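Putative carboxylesterase (Lactobacillus plantarum WCFS1, PDB 3BJR) probably hydrolyses carboxylic ester bonds as a serine hydrolase of the alpha/beta-hydrolase fold, although its natural substrate is not established. Local coordinates at residues L103-A108 with A139-Y144. Numbering follows the deposited sequence.
Sequences LDLGRA and ALYNDY
L105 and G106 meet the ring of Y141 where two helices of an alpha/beta-hydrolase fold, 100-114 and 133-153, pack in the buried core. The second helix starts at the probable nucleophile elbow, whose GxSxG pattern comprises G130, S132 and G134, and L105 lies close to that turn without touching it. Apolar contact carries the interface. L105 lies over one face of the Y141 ring in a CH-pi contact, its CG 4.0 Å from the ring centroid and 16° off the normal. Its CD2 reaches further toward the ring's root, 3.5 Å from Y141 CG. Y141 extends across the gap because its CG stands anti to the backbone N (chi1 -169°), which carries the ring toward helix 100-114. There the far half of the ring meets bare backbone: G106 CA sits 3.4 Å from Y141 CE1, approaching the ring obliquely, and with no side chain there the ring comes right up to the backbone. Polar bonds lie around this core. On helix 100-114, D104 hydrogen-bonds T30 and T89. The Y141 hydroxyl is hydrogen-bonded to the carbonyl O of L160, which ties down the ring's far end, with Y141 OH 3.4 Å from G106 CA.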
loop_
_atom_site.group_PDB
_atom_site.type_symbol
_atom_site.label_atom_id
_atom_site.label_comp_id
_atom_site.label_asym_id
_atom_site.label_seq_id
_atom_site.Cartn_x
_atom_site.Cartn_y
_atom_site.Cartn_z
ATOM N N LEU A 103 -20.648 -16.795 -8.012
ATOM C CA LEU A 103 -21.464 -17.080 -9.165
ATOM C C LEU A 103 -22.450 -15.925 -9.377
ATOM O O LEU A 103 -22.579 -15.441 -10.492
ATOM C CB LEU A 103 -22.206 -18.390 -8.976
ATOM C CG LEU A 103 -21.361 -19.651 -8.905
ATOM C CD1 LEU A 103 -22.284 -20.842 -8.744
ATOM C CD2 LEU A 103 -20.460 -19.816 -10.134
ATOM N N ASP A 104 -23.099 -15.470 -8.303
ATOM C CA ASP A 104 -24.024 -14.317 -8.359
ATOM C C ASP A 104 -23.343 -13.088 -8.993
ATOM O O ASP A 104 -23.964 -12.346 -9.739
ATOM C CB ASP A 104 -24.520 -13.936 -6.941
ATOM C CG ASP A 104 -25.508 -14.923 -6.346
ATOM O OD1 ASP A 104 -26.181 -15.649 -7.108
ATOM O OD2 ASP A 104 -25.660 -14.910 -5.091
ATOM N N LEU A 105 -22.089 -12.839 -8.627
ATOM C CA LEU A 105 -21.315 -11.707 -9.188
ATOM C C LEU A 105 -21.141 -11.918 -10.709
ATOM O O LEU A 105 -21.266 -10.973 -11.494
ATOM C CB LEU A 105 -19.974 -11.562 -8.500
ATOM C CG LEU A 105 -18.988 -10.518 -9.045
ATOM C CD1 LEU A 105 -19.703 -9.164 -9.231
ATOM C CD2 LEU A 105 -17.716 -10.411 -8.184
ATOM N N GLY A 106 -20.881 -13.157 -11.126
ATOM C CA GLY A 106 -20.793 -13.491 -12.546
ATOM C C GLY A 106 -22.106 -13.197 -13.285
ATOM O O GLY A 106 -22.118 -12.644 -14.402
ATOM N N ARG A 107 -23.213 -13.569 -12.662
ATOM C CA ARG A 107 -24.526 -13.333 -13.247
ATOM C C ARG A 107 -24.734 -11.830 -13.454
ATOM O O ARG A 107 -25.295 -11.398 -14.461
ATOM C CB ARG A 107 -25.608 -13.910 -12.348
ATOM C CG ARG A 107 -25.534 -15.424 -12.156
ATOM C CD ARG A 107 -26.658 -15.925 -11.270
ATOM N NE ARG A 107 -26.666 -17.389 -11.155
ATOM C CZ ARG A 107 -26.257 -18.107 -10.107
ATOM N NH1 ARG A 107 -25.826 -17.538 -8.984
ATOM N NH2 ARG A 107 -26.352 -19.436 -10.163
ATOM N N ALA A 108 -24.261 -11.047 -12.492
ATOM C CA ALA A 108 -24.359 -9.593 -12.525
ATOM C C ALA A 108 -23.506 -8.975 -13.633
ATOM O O ALA A 108 -23.972 -8.109 -14.357
ATOM C CB ALA A 108 -23.993 -9.009 -11.117
ATOM N N ALA A 139 -12.101 -11.138 -4.959
ATOM C CA ALA A 139 -10.750 -11.748 -5.126
ATOM C C ALA A 139 -10.856 -13.131 -5.827
ATOM O O ALA A 139 -10.071 -13.478 -6.702
ATOM C CB ALA A 139 -10.064 -11.871 -3.777
ATOM N N LEU A 140 -11.844 -13.903 -5.416
ATOM C CA LEU A 140 -12.077 -15.192 -5.982
ATOM C C LEU A 140 -12.702 -15.096 -7.358
ATOM O O LEU A 140 -12.454 -15.961 -8.187
ATOM C CB LEU A 140 -12.970 -16.050 -5.090
ATOM C CG LEU A 140 -12.400 -16.580 -3.779
ATOM C CD1 LEU A 140 -13.580 -17.192 -3.002
ATOM C CD2 LEU A 140 -11.243 -17.641 -3.960
ATOM N N TYR A 141 -13.527 -14.079 -7.598
ATOM C CA TYR A 141 -14.066 -13.844 -8.924
ATOM C C TYR A 141 -12.900 -13.574 -9.925
ATOM O O TYR A 141 -12.885 -14.095 -11.048
ATOM C CB TYR A 141 -15.075 -12.670 -8.912
ATOM C CG TYR A 141 -15.808 -12.599 -10.202
ATOM C CD1 TYR A 141 -16.865 -13.482 -10.468
ATOM C CD2 TYR A 141 -15.437 -11.692 -11.190
ATOM C CE1 TYR A 141 -17.540 -13.445 -11.693
ATOM C CE2 TYR A 141 -16.090 -11.673 -12.408
ATOM C CZ TYR A 141 -17.129 -12.553 -12.656
ATOM O OH TYR A 141 -17.772 -12.501 -13.848
ATOM N N ASN A 142 -11.907 -12.793 -9.494
ATOM C CA ASN A 142 -10.794 -12.454 -10.348
ATOM C C ASN A 142 -9.988 -13.687 -10.718
ATOM O O ASN A 142 -9.361 -13.725 -11.768
ATOM C CB ASN A 142 -9.875 -11.434 -9.655
ATOM C CG ASN A 142 -9.026 -10.663 -10.641
ATOM O OD1 ASN A 142 -9.328 -10.666 -11.825
ATOM N ND2 ASN A 142 -8.001 -9.973 -10.163
ATOM N N ASP A 143 -10.015 -14.681 -9.834
ATOM C CA ASP A 143 -9.313 -15.944 -10.030
ATOM C C ASP A 143 -10.044 -16.963 -10.891
ATOM O O ASP A 143 -9.405 -17.758 -11.580
ATOM C CB ASP A 143 -9.128 -16.668 -8.697
ATOM C CG ASP A 143 -8.055 -16.053 -7.759
ATOM O OD1 ASP A 143 -7.494 -14.932 -7.966
ATOM O OD2 ASP A 143 -7.821 -16.761 -6.741
ATOM N N TYR A 144 -11.368 -16.969 -10.824
ATOM C CA TYR A 144 -12.169 -18.013 -11.432
ATOM C C TYR A 144 -13.180 -17.622 -12.515
ATOM O O TYR A 144 -13.924 -18.481 -13.000
ATOM C CB TYR A 144 -12.962 -18.706 -10.320
ATOM C CG TYR A 144 -12.145 -19.497 -9.326
ATOM C CD1 TYR A 144 -11.341 -20.546 -9.742
ATOM C CD2 TYR A 144 -12.231 -19.244 -7.967
ATOM C CE1 TYR A 144 -10.600 -21.292 -8.832
ATOM C CE2 TYR A 144 -11.498 -19.984 -7.052
ATOM C CZ TYR A 144 -10.686 -20.997 -7.484
ATOM O OH TYR A 144 -9.963 -21.743 -6.580
#